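Local coordinates for protein erythromycin dehydratase (Saccharopolyspora erythraea, PDB 3EL6) that probably removes water from beta-hydroxyacyl chains carried by the polyketide synthase that builds the erythromycin macrolide core, at residues G31-E36 and A43-G48; A52-R57 and G90-L95. One frame throughout, in Å; residues are numbered along the deposited sequence.

Both contacts lie on the same side of the chain's centre, with their own centres about 8 Å apart, and both touch the second subunit. Contact 1 pairs strands 33-34 and 40-45, a hairpin whose strand 33-34 is outermost within the chain; contact 2 sets the next strand, 52-58, against the end of helix 79-93. Contact 1 is the more buried and combines backbone hydrogen bonds, an ion pair and a valine-valine contact, whereas contact 2 is partly buried, has no hydrogen bond of its own and packs side chains only. A salt bridge from Arg33 NH1 to Asp92 OD2, 2.8 Å long, joins them, and Ala43 CB packs on Phe54 CD2 at 3.5 Å.

Contact 1: G31-E36 and A43-G48; sequences GVRGAE and AVDVPG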
ATOM      1  N   GLY A  31       2.210  -1.260 -12.188  1.00 33.07           N
ATOM      2  CA  GLY A  31       0.892  -1.430 -11.603  1.00 32.76           C
ATOM      3  C   GLY A  31       0.621  -0.362 -10.536  1.00 32.31           C
ATOM      4  O   GLY A  31      -0.219  -0.566  -9.652  1.00 33.55           O
ATOM      5  N   VAL A  32       1.331   0.764 -10.596  1.00 30.03           N
ATOM      6  CA  VAL A  32       1.105   1.837  -9.603  1.00 29.56           C
ATOM      7  C   VAL A  32       0.639   3.069 -10.377  1.00 28.76           C
ATOM      8  O   VAL A  32       0.630   3.033 -11.612  1.00 28.97           O
ATOM      9  CB  VAL A  32       2.381   2.108  -8.796  1.00 28.28           C
ATOM     10  CG1 VAL A  32       2.810   0.808  -8.092  1.00 32.61           C
ATOM     11  CG2 VAL A  32       3.516   2.624  -9.650  1.00 31.39           C
ATOM     12  N   ARG A  33       0.210   4.117  -9.664  1.00 27.58           N
ATOM     13  CA  ARG A  33      -0.071   5.418 -10.281  1.00 29.90           C
ATOM     14  C   ARG A  33       1.127   6.340 -10.083  1.00 31.15           C
ATOM     15  O   ARG A  33       1.790   6.292  -9.060  1.00 30.73           O
ATOM     16  CB  ARG A  33      -1.272   6.083  -9.621  1.00 29.05           C
ATOM     17  CG  ARG A  33      -2.468   5.262  -9.543  1.00 31.91           C
ATOM     18  CD  ARG A  33      -3.637   6.043  -8.884  1.00 30.71           C
ATOM     19  NE  ARG A  33      -3.639   6.020  -7.419  1.00 32.43           N
ATOM     20  CZ  ARG A  33      -3.526   7.101  -6.636  1.00 31.62           C
ATOM     21  NH1 ARG A  33      -3.602   6.981  -5.314  1.00 29.83           N
ATOM     22  NH2 ARG A  33      -3.316   8.303  -7.170  1.00 30.34           N
ATOM     23  N   GLY A  34       1.376   7.245 -11.019  1.00 33.77           N
ATOM     24  CA  GLY A  34       2.504   8.167 -10.858  1.00 35.95           C
ATOM     25  C   GLY A  34       2.000   9.320 -10.001  1.00 38.02           C
ATOM     26  O   GLY A  34       0.811   9.574  -9.933  1.00 39.11           O
ATOM     27  N   ALA A  35       2.892  10.014  -9.326  1.00 38.86           N
ATOM     28  CA  ALA A  35       2.443  11.022  -8.392  1.00 39.28           C
ATOM     29  C   ALA A  35       2.872  12.332  -9.006  1.00 39.43           C
ATOM     30  O   ALA A  35       3.957  12.427  -9.599  1.00 41.63           O
ATOM     31  CB  ALA A  35       3.111  10.789  -7.037  1.00 38.39           C
ATOM     32  N   GLU A  36       2.028  13.337  -8.904  1.00 38.12           N
ATOM     33  CA  GLU A  36       2.312  14.635  -9.472  1.00 36.77           C
ATOM     34  C   GLU A  36       3.131  15.508  -8.500  1.00 34.17           C
ATOM     35  O   GLU A  36       3.831  16.460  -8.891  1.00 34.12           O
ATOM     36  CB  GLU A  36       0.984  15.315  -9.776  1.00 38.17           C
ATOM     37  CG  GLU A  36       0.298  14.809 -11.024  1.00 45.02           C
ATOM     38  CD  GLU A  36       0.950  15.343 -12.296  1.00 55.20           C
ATOM     39  OE1 GLU A  36       2.097  14.919 -12.629  1.00 59.51           O
ATOM     40  OE2 GLU A  36       0.303  16.200 -12.966  1.00 59.73           O
ATOM     41  N   ALA A  43       2.023   6.247  -6.241  1.00 23.74           N
ATOM     42  CA  ALA A  43       0.967   6.040  -5.284  1.00 24.12           C
ATOM     43  C   ALA A  43       0.294   4.686  -5.608  1.00 23.93           C
ATOM     44  O   ALA A  43       0.169   4.294  -6.805  1.00 24.46           O
ATOM     45  CB  ALA A  43      -0.023   7.162  -5.341  1.00 25.61           C
ATOM     46  N   VAL A  44      -0.168   4.000  -4.563  1.00 22.97           N
ATOM     47  CA  VAL A  44      -0.905   2.725  -4.742  1.00 23.78           C
ATOM     48  C   VAL A  44      -2.137   2.706  -3.833  1.00 22.24           C
ATOM     49  O   VAL A  44      -2.006   2.810  -2.621  1.00 21.86           O
ATOM     50  CB  VAL A  44      -0.032   1.481  -4.392  1.00 23.64           C
ATOM     51  CG1 VAL A  44      -0.692   0.213  -4.915  1.00 27.75           C
ATOM     52  CG2 VAL A  44       1.299   1.638  -5.029  1.00 28.06           C
ATOM     53  N   ASP A  45      -3.313   2.533  -4.426  1.00 23.12           N
ATOM     54  CA  ASP A  45      -4.544   2.430  -3.654  1.00 23.94           C
ATOM     55  C   ASP A  45      -4.687   1.083  -2.992  1.00 24.59           C
ATOM     56  O   ASP A  45      -4.267   0.071  -3.564  1.00 24.75           O
ATOM     57  CB  ASP A  45      -5.743   2.621  -4.569  1.00 24.26           C
ATOM     58  CG  ASP A  45      -5.917   4.051  -5.011  1.00 30.91           C
ATOM     59  OD1 ASP A  45      -5.430   4.958  -4.307  1.00 33.67           O
ATOM     60  OD2 ASP A  45      -6.538   4.264  -6.084  1.00 37.78           O
ATOM     61  N   VAL A  46      -5.357   1.072  -1.846  1.00 23.34           N
ATOM     62  CA  VAL A  46      -5.771  -0.154  -1.168  1.00 23.10           C
ATOM     63  C   VAL A  46      -7.269  -0.223  -1.402  1.00 24.92           C
ATOM     64  O   VAL A  46      -8.038   0.469  -0.757  1.00 23.61           O
ATOM     65  CB  VAL A  46      -5.524  -0.042   0.347  1.00 24.16           C
ATOM     66  CG1 VAL A  46      -6.071  -1.322   1.080  1.00 26.18           C
ATOM     67  CG2 VAL A  46      -4.054   0.166   0.608  1.00 26.08           C
ATOM     68  N   PRO A  47      -7.704  -1.029  -2.371  1.00 25.72           N
ATOM     69  CA  PRO A  47      -9.114  -0.960  -2.822  1.00 27.06           C
ATOM     70  C   PRO A  47     -10.138  -1.369  -1.795  1.00 27.71           C
ATOM     71  O   PRO A  47     -11.329  -0.964  -1.866  1.00 28.27           O
ATOM     72  CB  PRO A  47      -9.178  -1.970  -4.022  1.00 27.12           C
ATOM     73  CG  PRO A  47      -7.764  -2.192  -4.445  1.00 27.07           C
ATOM     74  CD  PRO A  47      -6.844  -1.885  -3.216  1.00 27.02           C
ATOM     75  N   GLY A  48      -9.760  -2.226  -0.875  1.00 28.15           N
ATOM     76  CA  GLY A  48     -10.765  -2.664   0.063  1.00 32.19           C
ATOM     77  C   GLY A  48     -11.172  -1.550   1.033  1.00 33.94           C
ATOM     78  O   GLY A  48     -12.367  -1.328   1.275  1.00 36.63           O
TER
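Arg33 and Ala43 face each other as the antiparallel hydrogen-bonded pair of a hairpin in which strand 33-34, outermost at this end within the chain, pairs with strand 40-45. Two backbone bonds close the pair: Arg33 N to Ala43 O at 2.9 Å and Ala43 N to Arg33 O at 2.8 Å. Both side chains leave on the same face. The Arg33 chain runs extended through chi2 and then bends at chi3 (-84°), which brings the guanidinium back over its neighbour, one face lying on Ala43 CB with the methyl offset toward the rim of the group. From there NH1 reaches Asp45 OD1 at 2.9 Å in a salt bridge that is not straight (N-H...O 135°): the donor stands above the carboxylate plane, and the two flat groups are turned 34° from each other. NH1 is also paired with Asp92 of helix 79-93. On the other face of the hairpin Val32 CG1 meets Val44 CG2 at 3.5 Å, each methyl anti to its own carbonyl carbon. Leu142 of the second subunit packs on Arg33, and NH1 of Arg117 of that subunit donates a hydrogen bond to Asp45 O. One guanidinium nitrogen thus serves two carboxylates, which probably offsets their mutual repulsion and ties the edge hairpin to the helix end close to the subunit interface.

Contact 2: A52-R57 and G90-L95; sequences AVFTGR and GEDVGL
In the N-terminal hotdog of this double hotdog fold, helix 79-93 packs on the curved sheet, and here its last turn meets strand 52-58. With CG of Phe54 anti to the carbonyl carbon (chi1 -59°), the ring points its far edge, CE2 and CZ, at the helix. Its CZ lies 3.5 Å from Asp92 OD2 and 4.0 Å from Val93 CG1, both near the plane of the ring. The Asp92 carboxylate stands almost perpendicular to that ring, the planes 88° apart, and presents itself to the CE2-CZ edge. Val93 CG1 also touches Ala52 CB at 4.0 Å, so one methyl bridges two residues whose side chains leave the strand on the same face. Just beyond, a Schellman motif ends the helix: Gly94, with positive phi, is its C-prime residue, Leu95 N bonds to Gly90 O at 2.9 Å, and Gly94 N makes a weak bond to Glu91 O. Met118 and Val120 of the neighbouring strand 114-123 pack on Phe54, while Leu155 of strand 148-156 packs on Val93. With its charge paired by Arg33, Asp92 turns OD2 to the ring's probably slightly positive C-H edge, which probably helps a charged side chain sit beside the apolar contact of helix and strand.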
ATOM      1  N   ALA A  52      -4.367   4.306   0.908  1.00 21.70           N
ATOM      2  CA  ALA A  52      -3.387   4.369  -0.110  1.00 20.71           C
ATOM      3  C   ALA A  52      -2.004   4.432   0.493  1.00 21.34           C
ATOM      4  O   ALA A  52      -1.864   4.847   1.641  1.00 22.75           O
ATOM      5  CB  ALA A  52      -3.632   5.575  -1.010  1.00 22.04           C
ATOM      6  N   VAL A  53      -0.989   4.008  -0.273  1.00 20.73           N
ATOM      7  CA  VAL A  53       0.404   4.177   0.149  1.00 21.33           C
ATOM      8  C   VAL A  53       1.166   5.006  -0.897  1.00 21.50           C
ATOM      9  O   VAL A  53       1.031   4.777  -2.100  1.00 21.97           O
ATOM     10  CB  VAL A  53       1.136   2.809   0.348  1.00 21.97           C
ATOM     11  CG1 VAL A  53       2.564   3.021   0.906  1.00 23.15           C
ATOM     12  CG2 VAL A  53       0.295   1.916   1.275  1.00 21.48           C
ATOM     13  N   PHE A  54       1.943   5.961  -0.417  1.00 22.65           N
ATOM     14  CA  PHE A  54       2.663   6.930  -1.297  1.00 23.01           C
ATOM     15  C   PHE A  54       4.135   6.806  -1.049  1.00 25.29           C
ATOM     16  O   PHE A  54       4.532   6.743   0.134  1.00 27.22           O
ATOM     17  CB  PHE A  54       2.213   8.390  -0.941  1.00 21.99           C
ATOM     18  CG  PHE A  54       0.734   8.610  -1.099  1.00 22.76           C
ATOM     19  CD1 PHE A  54      -0.150   8.404  -0.023  1.00 21.47           C
ATOM     20  CD2 PHE A  54       0.210   9.030  -2.348  1.00 19.92           C
ATOM     21  CE1 PHE A  54      -1.548   8.585  -0.178  1.00 21.31           C
ATOM     22  CE2 PHE A  54      -1.197   9.218  -2.502  1.00 22.23           C
ATOM     23  CZ  PHE A  54      -2.066   9.004  -1.411  1.00 20.68           C
ATOM     24  N   THR A  55       4.955   6.776  -2.107  1.00 25.94           N
ATOM     25  CA  THR A  55       6.407   6.794  -1.863  1.00 27.94           C
ATOM     26  C   THR A  55       7.080   7.994  -2.563  1.00 26.72           C
ATOM     27  O   THR A  55       6.571   8.495  -3.561  1.00 24.83           O
ATOM     28  CB  THR A  55       7.050   5.425  -2.126  1.00 29.63           C
ATOM     29  OG1 THR A  55       6.171   4.404  -1.563  1.00 33.30           O
ATOM     30  CG2 THR A  55       8.491   5.302  -1.451  1.00 32.05           C
ATOM     31  N   GLY A  56       8.134   8.499  -1.951  1.00 27.68           N
ATOM     32  CA  GLY A  56       8.862   9.657  -2.514  1.00 27.77           C
ATOM     33  C   GLY A  56      10.281   9.691  -1.984  1.00 27.61           C
ATOM     34  O   GLY A  56      10.750   8.749  -1.309  1.00 27.69           O
ATOM     35  N   ARG A  57      10.987  10.778  -2.272  1.00 25.48           N
ATOM     36  CA  ARG A  57      12.408  10.842  -1.971  1.00 25.95           C
ATOM     37  C   ARG A  57      12.711  12.297  -1.904  1.00 25.19           C
ATOM     38  O   ARG A  57      12.144  13.038  -2.684  1.00 23.79           O
ATOM     39  CB  ARG A  57      13.170  10.214  -3.121  1.00 28.16           C
ATOM     40  CG  ARG A  57      14.630   9.926  -2.819  1.00 34.61           C
ATOM     41  CD  ARG A  57      15.239   8.935  -3.906  1.00 42.27           C
ATOM     42  NE  ARG A  57      14.738   7.545  -3.757  1.00 49.72           N
ATOM     43  CZ  ARG A  57      14.255   6.754  -4.734  1.00 52.35           C
ATOM     44  NH1 ARG A  57      14.190   7.173  -5.990  1.00 54.57           N
ATOM     45  NH2 ARG A  57      13.817   5.527  -4.454  1.00 50.98           N
ATOM     46  N   GLY A  90      -3.997  13.719   1.493  1.00 20.12           N
ATOM     47  CA  GLY A  90      -5.430  13.885   1.769  1.00 17.85           C
ATOM     48  C   GLY A  90      -6.173  14.245   0.514  1.00 19.33           C
ATOM     49  O   GLY A  90      -7.250  13.706   0.244  1.00 19.34           O
ATOM     50  N   GLU A  91      -5.642  15.175  -0.277  1.00 18.93           N
ATOM     51  CA  GLU A  91      -6.339  15.518  -1.507  1.00 20.30           C
ATOM     52  C   GLU A  91      -6.476  14.301  -2.432  1.00 20.26           C
ATOM     53  O   GLU A  91      -7.533  14.068  -3.074  1.00 22.06           O
ATOM     54  CB  GLU A  91      -5.630  16.696  -2.228  1.00 21.19           C
ATOM     55  CG  GLU A  91      -6.386  17.163  -3.475  1.00 25.27           C
ATOM     56  CD  GLU A  91      -7.825  17.752  -3.166  1.00 28.14           C
ATOM     57  OE1 GLU A  91      -8.727  17.483  -3.974  1.00 34.17           O
ATOM     58  OE2 GLU A  91      -8.069  18.500  -2.177  1.00 27.66           O
ATOM     59  N   ASP A  92      -5.425  13.513  -2.539  1.00 19.76           N
ATOM     60  CA  ASP A  92      -5.460  12.313  -3.396  1.00 21.13           C
ATOM     61  C   ASP A  92      -6.559  11.321  -2.902  1.00 20.51           C
ATOM     62  O   ASP A  92      -7.304  10.753  -3.721  1.00 21.11           O
ATOM     63  CB  ASP A  92      -4.080  11.594  -3.359  1.00 20.88           C
ATOM     64  CG  ASP A  92      -4.034  10.373  -4.325  1.00 28.26           C
ATOM     65  OD1 ASP A  92      -3.610  10.555  -5.475  1.00 28.83           O
ATOM     66  OD2 ASP A  92      -4.461   9.256  -3.925  1.00 27.65           O
ATOM     67  N   VAL A  93      -6.597  11.045  -1.600  1.00 20.10           N
ATOM     68  CA  VAL A  93      -7.580  10.068  -1.044  1.00 21.48           C
ATOM     69  C   VAL A  93      -9.005  10.637  -0.912  1.00 22.61           C
ATOM     70  O   VAL A  93      -9.981   9.906  -0.677  1.00 24.04           O
ATOM     71  CB  VAL A  93      -7.141   9.394   0.293  1.00 22.72           C
ATOM     72  CG1 VAL A  93      -5.779   8.781   0.120  1.00 21.87           C
ATOM     73  CG2 VAL A  93      -7.135  10.368   1.520  1.00 23.49           C
ATOM     74  N   GLY A  94      -9.132  11.940  -1.054  1.00 21.53           N
ATOM     75  CA  GLY A  94     -10.457  12.599  -0.939  1.00 22.15           C
ATOM     76  C   GLY A  94     -10.836  13.102   0.465  1.00 20.55           C
ATOM     77  O   GLY A  94     -12.023  13.315   0.744  1.00 21.38           O
ATOM     78  N   LEU A  95      -9.852  13.254   1.343  1.00 19.44           N
ATOM     79  CA  LEU A  95     -10.036  13.833   2.681  1.00 19.10           C
ATOM     80  C   LEU A  95      -8.983  14.941   2.858  1.00 19.43           C
ATOM     81  O   LEU A  95      -7.870  14.687   3.314  1.00 19.90           O
ATOM     82  CB  LEU A  95      -9.865  12.754   3.753  1.00 19.62           C
ATOM     83  CG  LEU A  95     -11.007  11.725   3.848  1.00 21.44           C
ATOM     84  CD1 LEU A  95     -10.527  10.689   4.914  1.00 19.94           C
ATOM     85  CD2 LEU A  95     -12.297  12.388   4.295  1.00 18.99           C
TER